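AmbC (PDB 5O15) contains a bifunctional polyketide synthase domain that both dehydrates and cyclises its substrate, probably forming a heterocycle, in the biosynthesis of ambruticin. Local coordinates at residues V65-A70 and F114-R119. Numbering follows the deposited sequence.
Sequences VELALA and FAVHSR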
loop_
_atom_site.group_PDB
_atom_site.type_symbol
_atom_site.label_atom_id
_atom_site.label_comp_id
_atom_site.label_asym_id
_atom_site.label_seq_id
_atom_site.Cartn_x
_atom_site.Cartn_y
_atom_site.Cartn_z
ATOM N N VAL A 65 5.014 -0.509 1.324
ATOM C CA VAL A 65 5.217 -0.963 -0.041
ATOM C C VAL A 65 5.959 0.086 -0.854
ATOM O O VAL A 65 6.910 -0.224 -1.581
ATOM C CB VAL A 65 3.883 -1.381 -0.674
ATOM C CG1 VAL A 65 4.077 -1.770 -2.109
ATOM C CG2 VAL A 65 3.240 -2.522 0.112
ATOM N N GLU A 66 5.520 1.343 -0.763
ATOM C CA GLU A 66 6.174 2.438 -1.464
ATOM C C GLU A 66 7.642 2.549 -1.062
ATOM O O GLU A 66 8.513 2.736 -1.921
ATOM C CB GLU A 66 5.415 3.745 -1.188
ATOM C CG GLU A 66 6.160 5.015 -1.535
ATOM C CD GLU A 66 6.429 5.226 -3.024
ATOM O OE1 GLU A 66 6.052 4.383 -3.863
ATOM O OE2 GLU A 66 7.087 6.242 -3.351
ATOM N N LEU A 67 7.933 2.460 0.237
ATOM C CA LEU A 67 9.320 2.558 0.669
ATOM C C LEU A 67 10.145 1.392 0.137
ATOM O O LEU A 67 11.296 1.579 -0.276
ATOM C CB LEU A 67 9.376 2.658 2.200
ATOM C CG LEU A 67 8.875 4.011 2.750
ATOM C CD1 LEU A 67 8.615 3.928 4.232
ATOM C CD2 LEU A 67 9.852 5.120 2.406
ATOM N N ALA A 68 9.574 0.193 0.122
ATOM C CA ALA A 68 10.282 -0.958 -0.432
ATOM C C ALA A 68 10.505 -0.810 -1.936
ATOM O O ALA A 68 11.571 -1.170 -2.437
ATOM C CB ALA A 68 9.496 -2.228 -0.140
ATOM N N LEU A 69 9.512 -0.267 -2.665
ATOM C CA LEU A 69 9.694 0.011 -4.081
ATOM C C LEU A 69 10.788 1.044 -4.317
ATOM O O LEU A 69 11.516 0.961 -5.311
ATOM C CB LEU A 69 8.370 0.463 -4.716
ATOM C CG LEU A 69 7.306 -0.634 -4.851
ATOM C CD1 LEU A 69 5.953 0.007 -5.099
ATOM C CD2 LEU A 69 7.639 -1.585 -5.959
ATOM N N ALA A 70 10.884 2.051 -3.446
ATOM C CA ALA A 70 11.954 3.034 -3.569
ATOM C C ALA A 70 13.315 2.377 -3.360
ATOM O O ALA A 70 14.281 2.678 -4.073
ATOM C CB ALA A 70 11.752 4.171 -2.569
ATOM N N PHE A 114 15.444 -7.001 2.912
ATOM C CA PHE A 114 15.346 -5.609 3.320
ATOM C C PHE A 114 14.492 -5.512 4.574
ATOM O O PHE A 114 13.745 -6.430 4.902
ATOM C CB PHE A 114 14.764 -4.716 2.204
ATOM C CG PHE A 114 13.293 -4.903 2.009
ATOM C CD1 PHE A 114 12.801 -5.853 1.152
ATOM C CD2 PHE A 114 12.400 -4.126 2.737
ATOM C CE1 PHE A 114 11.444 -6.038 1.001
ATOM C CE2 PHE A 114 10.990 -4.293 2.575
ATOM C CZ PHE A 114 10.552 -5.252 1.740
ATOM N N ALA A 115 14.567 -4.374 5.239
ATOM C CA ALA A 115 13.685 -4.064 6.362
ATOM C C ALA A 115 13.401 -2.568 6.359
ATOM O O ALA A 115 14.210 -1.784 5.868
ATOM C CB ALA A 115 14.255 -4.489 7.717
ATOM N N VAL A 116 12.246 -2.177 6.906
ATOM C CA VAL A 116 11.848 -0.779 7.047
ATOM C C VAL A 116 11.637 -0.507 8.523
ATOM O O VAL A 116 10.900 -1.243 9.183
ATOM C CB VAL A 116 10.545 -0.504 6.279
ATOM C CG1 VAL A 116 10.149 0.948 6.426
ATOM C CG2 VAL A 116 10.707 -0.917 4.833
ATOM N N HIS A 117 12.225 0.589 9.023
ATOM C CA HIS A 117 12.214 0.933 10.439
ATOM C C HIS A 117 11.897 2.403 10.612
ATOM O O HIS A 117 12.124 3.202 9.705
ATOM C CB HIS A 117 13.611 0.753 10.999
ATOM C CG HIS A 117 14.333 -0.387 10.398
ATOM N ND1 HIS A 117 14.353 -1.581 11.041
ATOM C CD2 HIS A 117 15.008 -0.560 9.232
ATOM C CE1 HIS A 117 15.099 -2.439 10.372
ATOM N NE2 HIS A 117 15.496 -1.847 9.253
ATOM N N SER A 118 11.447 2.763 11.812
ATOM C CA SER A 118 11.291 4.168 12.136
ATOM C C SER A 118 11.651 4.409 13.584
ATOM O O SER A 118 11.709 3.487 14.391
ATOM C CB SER A 118 9.875 4.667 11.851
ATOM O OG SER A 118 9.024 4.365 12.915
ATOM N N ARG A 119 11.876 5.676 13.894
ATOM C CA ARG A 119 12.040 6.102 15.272
ATOM C C ARG A 119 11.520 7.524 15.400
ATOM O O ARG A 119 11.568 8.282 14.427
ATOM C CB ARG A 119 13.503 6.010 15.732
ATOM C CG ARG A 119 14.443 7.012 15.116
ATOM C CD ARG A 119 15.879 6.903 15.688
ATOM N NE ARG A 119 16.665 8.034 15.207
ATOM C CZ ARG A 119 17.987 8.068 15.096
ATOM N NH1 ARG A 119 18.743 7.025 15.442
ATOM N NH2 ARG A 119 18.558 9.172 14.633
#
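Leu67 and Val116 mark the nearest approach of backbone between segments 65-70 (of helix 61-75) and 114-119 (of strand 112-120), their CA atoms 7.6 Å apart, a separation bridged by side chains alone. Both CB atoms point to the other segment, and the two side chains cross at about a right angle, CD1 of Leu67 lying 4.0 Å from CG1 of Val116. That methyl of Val116 is carried anti to the backbone N (chi1 -180°), which swings it to the end methyl of Leu67 and leaves CG2 nearer the helix backbone. One helix position further on, the methyl CB of Ala68 sits 3.7 Å from CZ of Phe114 and equally close to CE2, meeting this side of the ring obliquely. A chi1 of 74°, with CG of Phe114 between the backbone N and the carbonyl carbon, is the torsion that sets CE2 and CZ against this methyl. Phe114 and Val116, two residues apart, share the face of the strand turned to the helix, and all four contacting residues are buried. Leu99 of the neighbouring strand 96-103 also packs against Leu67, and Leu83 of strand 79-85 touches both Ala68 and Phe114. A long helix wrapped by an antiparallel sheet is the hallmark of the hotdog fold, here one half of the double hotdog of a polyketide synthase dehydratase domain.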